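Local coordinates for protein xylosidase (Xanthomonas axonopodis pv. citri, PDB 6XN2) that probably hydrolyses xylo-oligosaccharides as a family 43 glycoside hydrolase, with xylose units bound in its active-site pocket and a calcium ion near the centre of the fold, at residues A[172-175]-A[181-184]; A[219-224]-A[228-233]; A[318-323]-A[351-356]. All coordinates share one frame; numbering follows the deposited sequence.

Interaction 1 (A[172-175]-A[181-184])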
loop_
_atom_site.group_PDB
_atom_site.type_symbol
_atom_site.label_atom_id
_atom_site.label_comp_id
_atom_site.label_asym_id
_atom_site.label_seq_id
_atom_site.Cartn_x
_atom_site.Cartn_y
_atom_site.Cartn_z
ATOM N N ALA A 172 6.186 -1.006 0.574
ATOM C CA ALA A 172 6.169 0.450 0.460
ATOM C C ALA A 172 7.580 0.958 0.696
ATOM O O ALA A 172 8.191 0.643 1.719
ATOM C CB ALA A 172 5.198 1.072 1.458
ATOM N N VAL A 173 8.106 1.732 -0.246
ATOM C CA VAL A 173 9.473 2.224 -0.108
ATOM C C VAL A 173 9.491 3.723 0.164
ATOM O O VAL A 173 9.079 4.529 -0.677
ATOM C CB VAL A 173 10.316 1.926 -1.347
ATOM C CG1 VAL A 173 11.689 2.552 -1.202
ATOM C CG2 VAL A 173 10.431 0.428 -1.539
ATOM N N LEU A 174 9.957 4.087 1.354
ATOM C CA LEU A 174 10.027 5.484 1.753
ATOM C C LEU A 174 11.362 6.109 1.368
ATOM O O LEU A 174 12.423 5.644 1.792
ATOM C CB LEU A 174 9.806 5.617 3.261
ATOM C CG LEU A 174 10.205 6.968 3.865
ATOM C CD1 LEU A 174 9.290 8.075 3.359
ATOM C CD2 LEU A 174 10.230 6.916 5.383
ATOM N N ALA A 175 11.276 7.181 0.601
ATOM C CA ALA A 175 12.459 7.985 0.271
ATOM C C ALA A 175 12.570 9.002 1.398
ATOM O O ALA A 175 11.922 10.014 1.324
ATOM C CB ALA A 175 12.292 8.650 -1.061
ATOM N N HIS A 181 16.586 5.035 1.946
ATOM C CA HIS A 181 15.360 4.431 1.508
ATOM C C HIS A 181 15.027 3.283 2.434
ATOM O O HIS A 181 15.870 2.525 2.776
ATOM C CB HIS A 181 15.417 3.941 0.078
ATOM C CG HIS A 181 15.297 5.007 -0.957
ATOM N ND1 HIS A 181 16.380 5.684 -1.446
ATOM C CD2 HIS A 181 14.240 5.453 -1.656
ATOM C CE1 HIS A 181 15.989 6.546 -2.357
ATOM N NE2 HIS A 181 14.695 6.420 -2.510
ATOM N N TYR A 182 13.775 3.178 2.832
ATOM C CA TYR A 182 13.337 2.125 3.715
ATOM C C TYR A 182 12.213 1.334 3.101
ATOM O O TYR A 182 11.310 1.877 2.569
ATOM C CB TYR A 182 12.853 2.676 5.051
ATOM C CG TYR A 182 13.876 3.404 5.869
ATOM C CD1 TYR A 182 14.096 4.726 5.696
ATOM C CD2 TYR A 182 14.603 2.762 6.807
ATOM C CE1 TYR A 182 15.032 5.392 6.435
ATOM C CE2 TYR A 182 15.533 3.416 7.548
ATOM C CZ TYR A 182 15.757 4.730 7.353
ATOM O OH TYR A 182 16.677 5.385 8.104
ATOM N N LEU A 183 12.300 0.028 3.184
ATOM C CA LEU A 183 11.247 -0.830 2.671
ATOM C C LEU A 183 10.347 -1.294 3.809
ATOM O O LEU A 183 10.827 -1.795 4.827
ATOM C CB LEU A 183 11.837 -2.037 1.931
ATOM C CG LEU A 183 10.821 -3.110 1.500
ATOM C CD1 LEU A 183 9.860 -2.589 0.431
ATOM C CD2 LEU A 183 11.546 -4.366 1.034
ATOM N N TYR A 184 9.045 -1.091 3.637
ATOM C CA TYR A 184 8.042 -1.591 4.569
ATOM C C TYR A 184 7.244 -2.668 3.878
ATOM O O TYR A 184 6.934 -2.532 2.699
ATOM C CB TYR A 184 7.110 -0.473 5.035
ATOM C CG TYR A 184 7.809 0.638 5.779
ATOM C CD1 TYR A 184 8.433 1.678 5.090
ATOM C CD2 TYR A 184 7.839 0.652 7.174
ATOM C CE1 TYR A 184 9.074 2.707 5.773
ATOM C CE2 TYR A 184 8.478 1.680 7.864
ATOM C CZ TYR A 184 9.093 2.698 7.156
ATOM O OH TYR A 184 9.728 3.715 7.832
#
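Tyr184 and Ala172 face each other as a hydrogen-bonded pair of an antiparallel beta hairpin, strand 172-175 running against strand 181-184. Two bonds join them: Ala172 N gives its hydrogen to Tyr184 O at 2.7 Å, and Tyr184 N returns one to Ala172 O. Leu174 and Tyr182 repeat the pattern, with Leu174 N reaching Tyr182 O at 2.9 Å and Tyr182 N landing on a lone pair of Leu174 O.

The Tyr184 side chain starts with CB 3.7 Å from Ala172 O. With CG anti to the carbonyl carbon (chi1 -62°), the ring is carried along the neighbouring strand: CD1 comes to 3.5 Å from the same Ala172 O, which lies in the ring plane at its edge. Further out, CE1 meets Leu174 CB at 3.9 Å, the two side chains running side by side in the same direction. At the tip, OH passes Leu174 CD2 at 4.1 Å.

Val173, Leu183, Ala175 and His181 lie on the other face. Val173 CG2 touches Leu183 CD1 at 3.6 Å, Val173 CG1 meets the edge of the His181 imidazole, and Ala175 CB packs obliquely on that ring. Leu174 and Tyr184 also lean on Val261 of strand 257-264, consistent with packing between adjacent blades of the propeller. Four backbone bonds thus use the inward-pointing polar groups of Ala172, Tyr184, Leu174 and Tyr182, while Val173 N bonds to Asp121 OD2, His181 pairs with Leu222 and Leu183 with Ala220; the Tyr184 hydroxyl finds its partner beyond the hairpin, at Pro288 O.

Interaction 2 (A[219-224]-A[228-233])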
loop_
_atom_site.group_PDB
_atom_site.type_symbol
_atom_site.label_atom_id
_atom_site.label_comp_id
_atom_site.label_asym_id
_atom_site.label_seq_id
_atom_site.Cartn_x
_atom_site.Cartn_y
_atom_site.Cartn_z
ATOM N N VAL A 219 10.142 -3.562 8.520
ATOM C CA VAL A 219 10.858 -2.444 7.972
ATOM C C VAL A 219 12.327 -2.790 7.825
ATOM O O VAL A 219 12.874 -3.423 8.648
ATOM C CB VAL A 219 10.690 -1.177 8.798
ATOM C CG1 VAL A 219 11.181 -1.361 10.200
ATOM C CG2 VAL A 219 11.342 0.022 8.148
ATOM N N ALA A 220 12.925 -2.404 6.722
ATOM C CA ALA A 220 14.325 -2.630 6.507
ATOM C C ALA A 220 14.903 -1.560 5.623
ATOM O O ALA A 220 14.390 -1.272 4.601
ATOM C CB ALA A 220 14.549 -3.965 5.886
ATOM N N ARG A 221 16.013 -0.994 6.043
ATOM C CA ARG A 221 16.675 -0.011 5.219
ATOM C C ARG A 221 17.185 -0.707 3.972
ATOM O O ARG A 221 17.648 -1.804 4.003
ATOM C CB ARG A 221 17.836 0.680 5.949
ATOM C CG ARG A 221 18.466 1.797 5.156
ATOM C CD ARG A 221 19.577 2.513 5.852
ATOM N NE ARG A 221 20.770 1.711 6.006
ATOM C CZ ARG A 221 21.703 1.558 5.070
ATOM N NH1 ARG A 221 21.575 2.124 3.880
ATOM N NH2 ARG A 221 22.755 0.803 5.317
ATOM N N LEU A 222 17.072 -0.031 2.859
ATOM C CA LEU A 222 17.528 -0.566 1.639
ATOM C C LEU A 222 18.987 -0.236 1.396
ATOM O O LEU A 222 19.460 0.781 1.754
ATOM C CB LEU A 222 16.706 0.007 0.486
ATOM C CG LEU A 222 15.297 -0.528 0.311
ATOM C CD1 LEU A 222 14.526 0.280 -0.688
ATOM C CD2 LEU A 222 15.292 -1.968 -0.088
ATOM N N HIS A 223 19.635 -1.141 0.704
ATOM C CA HIS A 223 21.030 -0.917 0.294
ATOM C C HIS A 223 21.014 0.186 -0.762
ATOM O O HIS A 223 20.073 0.318 -1.518
ATOM C CB HIS A 223 21.609 -2.230 -0.228
ATOM C CG HIS A 223 23.080 -2.240 -0.456
ATOM N ND1 HIS A 223 23.652 -1.756 -1.597
ATOM C CD2 HIS A 223 24.094 -2.700 0.294
ATOM C CE1 HIS A 223 24.949 -1.889 -1.528
ATOM N NE2 HIS A 223 25.241 -2.476 -0.398
ATOM N N GLU A 224 22.142 0.853 -0.935
ATOM C CA GLU A 224 22.300 1.868 -1.950
ATOM C C GLU A 224 22.028 1.368 -3.360
ATOM O O GLU A 224 21.633 2.093 -4.202
ATOM C CB GLU A 224 23.688 2.507 -1.866
ATOM C CG GLU A 224 24.802 1.552 -2.223
ATOM C CD GLU A 224 26.197 2.076 -1.921
ATOM O OE1 GLU A 224 26.435 3.284 -2.059
ATOM O OE2 GLU A 224 27.058 1.270 -1.569
ATOM N N ASP A 228 18.505 -4.783 -2.930
ATOM C CA ASP A 228 18.772 -5.649 -1.764
ATOM C C ASP A 228 18.519 -4.862 -0.488
ATOM O O ASP A 228 18.660 -3.683 -0.507
ATOM C CB ASP A 228 20.225 -6.106 -1.727
ATOM C CG ASP A 228 20.593 -7.043 -2.844
ATOM O OD1 ASP A 228 19.864 -7.956 -3.092
ATOM O OD2 ASP A 228 21.623 -6.847 -3.418
ATOM N N LEU A 229 18.166 -5.548 0.582
ATOM C CA LEU A 229 18.030 -4.898 1.846
ATOM C C LEU A 229 19.413 -4.655 2.393
ATOM O O LEU A 229 20.305 -5.375 2.117
ATOM C CB LEU A 229 17.297 -5.773 2.843
ATOM C CG LEU A 229 16.012 -6.417 2.414
ATOM C CD1 LEU A 229 15.429 -7.123 3.601
ATOM C CD2 LEU A 229 15.080 -5.366 1.916
ATOM N N ALA A 230 19.569 -3.639 3.199
ATOM C CA ALA A 230 20.864 -3.384 3.805
ATOM C C ALA A 230 20.981 -4.046 5.155
ATOM O O ALA A 230 22.017 -4.021 5.749
ATOM C CB ALA A 230 21.108 -1.923 3.942
ATOM N N GLU A 231 19.897 -4.647 5.607
ATOM C CA GLU A 231 19.842 -5.308 6.881
ATOM C C GLU A 231 18.618 -6.192 6.944
ATOM O O GLU A 231 17.703 -5.982 6.227
ATOM C CB GLU A 231 19.684 -4.252 7.950
ATOM C CG GLU A 231 18.302 -3.624 7.930
ATOM C CD GLU A 231 18.183 -2.358 8.695
ATOM O OE1 GLU A 231 18.967 -2.161 9.590
ATOM O OE2 GLU A 231 17.290 -1.581 8.430
ATOM N N PRO A 232 18.572 -7.153 7.876
ATOM C CA PRO A 232 17.351 -7.945 8.080
ATOM C C PRO A 232 16.204 -7.041 8.537
ATOM O O PRO A 232 16.451 -6.059 9.245
ATOM C CB PRO A 232 17.742 -8.944 9.178
ATOM C CG PRO A 232 19.234 -8.957 9.191
ATOM C CD PRO A 232 19.668 -7.590 8.757
ATOM N N SER A 233 14.989 -7.331 8.144
ATOM C CA SER A 233 13.890 -6.489 8.519
ATOM C C SER A 233 13.574 -6.603 9.988
ATOM O O SER A 233 13.814 -7.595 10.591
ATOM C CB SER A 233 12.651 -6.811 7.697
ATOM O OG SER A 233 11.895 -7.792 8.303
#
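Arg221 and Glu231 lie at the heart of an irregular backbone pairing, where the end of strand 218-221 and the loop that follows double back before strand 234-239. Both strands belong to the beta-propeller fold expected of family 43 enzymes, and the connection between them is held more by individual bonds than by regular sheet. Leu222 and Leu229 form a single bridge, flanked by two bonds: Ala230 N to Arg221 O at 2.8 Å, and His223 N to Asp228 O at 3.0 Å.

Where a backbone carbonyl might have continued the pairing, a carboxylate takes its place. Glu231 OE2 accepts the hydrogen of Arg221 N at 2.8 Å, nearly straight at 172°, and is approached on its anti side, 22° out of the carboxylate plane. CG of Glu231 stands between the backbone N and the carbonyl carbon (chi1 71°), and the chain beyond it is extended, which carries OE2 across to the strand. Tyr289 OH also hydrogen-bonds to OE2, so the oxygen is gripped twice. These two bonds would probably help to keep the acid ionised.

On the buried side, Leu222 CD2 and Leu229 CD2 meet at 4.0 Å, the side chains crossing at a slant, while Leu229 CD1 rests against Ala220 CB. Towards strand 234-239, Ser233 CA approaches Val219 O at 3.2 Å in a CA-H...O contact. The charged end of Asp228 turns away to a salt bridge with Arg225. At the outer rim, the bend in the Arg221 chain at chi3 brings its guanidinium over Ala230, whose CB sits against one face, off-centre and 3.5 Å from NH2.

Interaction 3 (A[318-323]-A[351-356])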
loop_
_atom_site.group_PDB
_atom_site.type_symbol
_atom_site.label_atom_id
_atom_site.label_comp_id
_atom_site.label_asym_id
_atom_site.label_seq_id
_atom_site.Cartn_x
_atom_site.Cartn_y
_atom_site.Cartn_z
ATOM N N TRP A 318 -1.434 17.803 -0.265
ATOM C CA TRP A 318 -1.316 16.379 0.056
ATOM C C TRP A 318 -2.546 15.658 -0.462
ATOM O O TRP A 318 -3.662 16.170 -0.365
ATOM C CB TRP A 318 -1.195 16.128 1.560
ATOM C CG TRP A 318 0.126 16.421 2.164
ATOM C CD1 TRP A 318 0.491 17.565 2.805
ATOM C CD2 TRP A 318 1.256 15.542 2.234
ATOM N NE1 TRP A 318 1.781 17.463 3.254
ATOM C CE2 TRP A 318 2.275 16.230 2.918
ATOM C CE3 TRP A 318 1.506 14.242 1.780
ATOM C CZ2 TRP A 318 3.530 15.668 3.156
ATOM C CZ3 TRP A 318 2.756 13.686 2.015
ATOM C CH2 TRP A 318 3.746 14.396 2.700
ATOM N N TYR A 319 -2.368 14.452 -0.927
ATOM C CA TYR A 319 -3.490 13.687 -1.363
ATOM C C TYR A 319 -3.498 12.304 -0.788
ATOM O O TYR A 319 -2.484 11.764 -0.517
ATOM C CB TYR A 319 -3.463 13.504 -2.865
ATOM C CG TYR A 319 -3.590 14.727 -3.673
ATOM C CD1 TYR A 319 -4.810 15.215 -4.028
ATOM C CD2 TYR A 319 -2.490 15.379 -4.105
ATOM C CE1 TYR A 319 -4.926 16.335 -4.788
ATOM C CE2 TYR A 319 -2.584 16.512 -4.861
ATOM C CZ TYR A 319 -3.808 16.989 -5.195
ATOM O OH TYR A 319 -3.879 18.094 -5.944
ATOM N N LEU A 320 -4.696 11.803 -0.557
ATOM C CA LEU A 320 -4.919 10.402 -0.255
ATOM C C LEU A 320 -5.301 9.701 -1.552
ATOM O O LEU A 320 -6.254 10.101 -2.226
ATOM C CB LEU A 320 -6.026 10.221 0.793
ATOM C CG LEU A 320 -6.405 8.754 1.041
ATOM C CD1 LEU A 320 -5.270 8.063 1.760
ATOM C CD2 LEU A 320 -7.719 8.577 1.804
ATOM N N PHE A 321 -4.540 8.679 -1.921
ATOM C CA PHE A 321 -4.919 7.821 -3.035
ATOM C C PHE A 321 -5.465 6.532 -2.461
ATOM O O PHE A 321 -4.871 5.959 -1.556
ATOM C CB PHE A 321 -3.731 7.546 -3.951
ATOM C CG PHE A 321 -3.273 8.747 -4.714
ATOM C CD1 PHE A 321 -2.518 9.728 -4.094
ATOM C CD2 PHE A 321 -3.602 8.899 -6.051
ATOM C CE1 PHE A 321 -2.091 10.846 -4.800
ATOM C CE2 PHE A 321 -3.178 10.014 -6.760
ATOM C CZ PHE A 321 -2.424 10.984 -6.126
ATOM N N TYR A 322 -6.602 6.081 -2.964
ATOM C CA TYR A 322 -7.225 4.894 -2.406
ATOM C C TYR A 322 -7.975 4.186 -3.510
ATOM O O TYR A 322 -7.842 4.558 -4.680
ATOM C CB TYR A 322 -8.149 5.260 -1.238
ATOM C CG TYR A 322 -9.302 6.174 -1.598
ATOM C CD1 TYR A 322 -9.096 7.534 -1.830
ATOM C CD2 TYR A 322 -10.609 5.683 -1.677
ATOM C CE1 TYR A 322 -10.150 8.372 -2.162
ATOM C CE2 TYR A 322 -11.672 6.515 -2.006
ATOM C CZ TYR A 322 -11.436 7.859 -2.243
ATOM O OH TYR A 322 -12.486 8.691 -2.569
ATOM N N HIS A 323 -8.745 3.161 -3.161
ATOM C CA HIS A 323 -9.581 2.506 -4.162
ATOM C C HIS A 323 -10.911 2.035 -3.581
ATOM O O HIS A 323 -11.085 1.956 -2.362
ATOM C CB HIS A 323 -8.831 1.328 -4.818
ATOM C CG HIS A 323 -8.629 0.137 -3.925
ATOM N ND1 HIS A 323 -7.379 -0.371 -3.633
ATOM C CD2 HIS A 323 -9.516 -0.664 -3.287
ATOM C CE1 HIS A 323 -7.507 -1.423 -2.843
ATOM N NE2 HIS A 323 -8.793 -1.616 -2.610
ATOM N N ALA A 351 -7.440 14.466 9.600
ATOM C CA ALA A 351 -8.855 14.258 9.677
ATOM C C ALA A 351 -9.344 13.106 8.849
ATOM O O ALA A 351 -8.866 12.859 7.797
ATOM C CB ALA A 351 -9.556 15.529 9.267
ATOM N N THR A 352 -10.331 12.409 9.350
ATOM C CA THR A 352 -10.869 11.301 8.645
ATOM C C THR A 352 -11.495 11.695 7.318
ATOM O O THR A 352 -12.223 12.637 7.217
ATOM C CB THR A 352 -11.912 10.563 9.493
ATOM O OG1 THR A 352 -11.358 10.247 10.750
ATOM C CG2 THR A 352 -12.319 9.332 8.878
ATOM N N ILE A 353 -11.191 10.939 6.296
ATOM C CA ILE A 353 -11.777 11.157 5.000
ATOM C C ILE A 353 -12.921 10.168 4.844
ATOM O O ILE A 353 -12.750 9.036 5.085
ATOM C CB ILE A 353 -10.745 10.956 3.898
ATOM C CG1 ILE A 353 -9.586 11.902 4.111
ATOM C CG2 ILE A 353 -11.362 11.157 2.547
ATOM C CD1 ILE A 353 -8.565 11.900 3.025
ATOM N N TYR A 354 -14.095 10.647 4.468
ATOM C CA TYR A 354 -15.266 9.820 4.289
ATOM C C TYR A 354 -15.493 9.768 2.804
ATOM O O TYR A 354 -15.900 10.716 2.238
ATOM C CB TYR A 354 -16.439 10.415 5.065
ATOM C CG TYR A 354 -16.264 10.328 6.557
ATOM C CD1 TYR A 354 -15.624 11.293 7.237
ATOM C CD2 TYR A 354 -16.695 9.248 7.260
ATOM C CE1 TYR A 354 -15.427 11.202 8.588
ATOM C CE2 TYR A 354 -16.506 9.154 8.610
ATOM C CZ TYR A 354 -15.866 10.141 9.260
ATOM O OH TYR A 354 -15.668 10.087 10.593
ATOM N N PRO A 355 -15.259 8.618 2.199
ATOM C CA PRO A 355 -15.238 8.468 0.738
ATOM C C PRO A 355 -16.605 8.610 0.064
ATOM O O PRO A 355 -16.645 8.757 -1.152
ATOM C CB PRO A 355 -14.682 7.052 0.539
ATOM C CG PRO A 355 -14.976 6.335 1.814
ATOM C CD PRO A 355 -14.883 7.372 2.894
ATOM N N TYR A 356 -17.696 8.553 0.825
ATOM C CA TYR A 356 -19.029 8.733 0.253
ATOM C C TYR A 356 -19.773 9.811 1.023
ATOM O O TYR A 356 -20.990 9.908 0.940
ATOM C CB TYR A 356 -19.800 7.402 0.253
ATOM C CG TYR A 356 -18.905 6.292 -0.235
ATOM C CD1 TYR A 356 -18.569 6.193 -1.583
ATOM C CD2 TYR A 356 -18.341 5.385 0.654
ATOM C CE1 TYR A 356 -17.717 5.206 -2.035
ATOM C CE2 TYR A 356 -17.479 4.397 0.209
ATOM C CZ TYR A 356 -17.175 4.312 -1.133
ATOM O OH TYR A 356 -16.317 3.332 -1.578
HETATM O O HOH W 1 -15.089 8.041 -3.293
#
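Leu320 turns CG anti to its own amide nitrogen (chi1 174°), and Ile353 sets CG1 anti to the carbonyl carbon with the chain then extended to CD1 (chi2 -174°); between them these torsions send the two side chains across the gap from opposite backbones. They slide past one another in opposite directions, Ile353 CD1 lying 3.6 Å from Leu320 CD2 and 3.8 Å from Leu320 CB. A single methyl of the isoleucine therefore does the touching, against both the root and one branch tip of the leucine.

Two residues further along, the ring of Tyr322 reaches Pro355 on the same side of the strand. Ring atom CE2 comes to 4.0 Å from Pro355 CB, with the proline carbon approaching obliquely, and the phenol oxygen is about as near, OH to CB 4.1 Å.

The segment 318-323 belongs to the middle strand of a three-stranded antiparallel sheet, strands 310-314 and 336-342 flanking it, consistent with one blade of the family's beta-propeller. Segment 351-356 is a loop from the C-terminal part of the chain, laid over the side chains on one face of that blade. Leu299 of strand 292-299 touches Leu320, Tyr322 and Pro355, so the neighbouring sheet adds to the same apolar patch.

The polar link is made by water. One molecule, at the edge of the Tyr322 ring and in its plane, is 2.8 Å from Tyr322 OH and donates a hydrogen to Pro355 O at 2.7 Å. Tyr322 OH is also hydrogen-bonded to Ser39 OG, near the N-terminal end of the modelled chain. The same Pro355 CB that meets Tyr322 also lies 3.9 Å above one face of the ring of the next residue, Tyr356, offset toward the rim.

In the fold
Along the chain the three contacts follow in series. Interactions 1 and 2 share one sheet, their centres 9 Å apart: strand 181-185 lies beside strand 218-221, and probable backbone hydrogen bonds run from Leu222 N to His181 O and from Leu183 N to Ala220 O. The hairpin of interaction 1 is the more central; interaction 2 is farther out. Interaction 3 belongs to a different sheet, on the opposite side of the chain's centre from interaction 2, about 30 Å away between centres, and about 21 Å from interaction 1. Interactions 1 and 2 thus lie in what is probably one propeller blade and the loop at its edge, while interaction 3 ties another blade to the C-terminal loop.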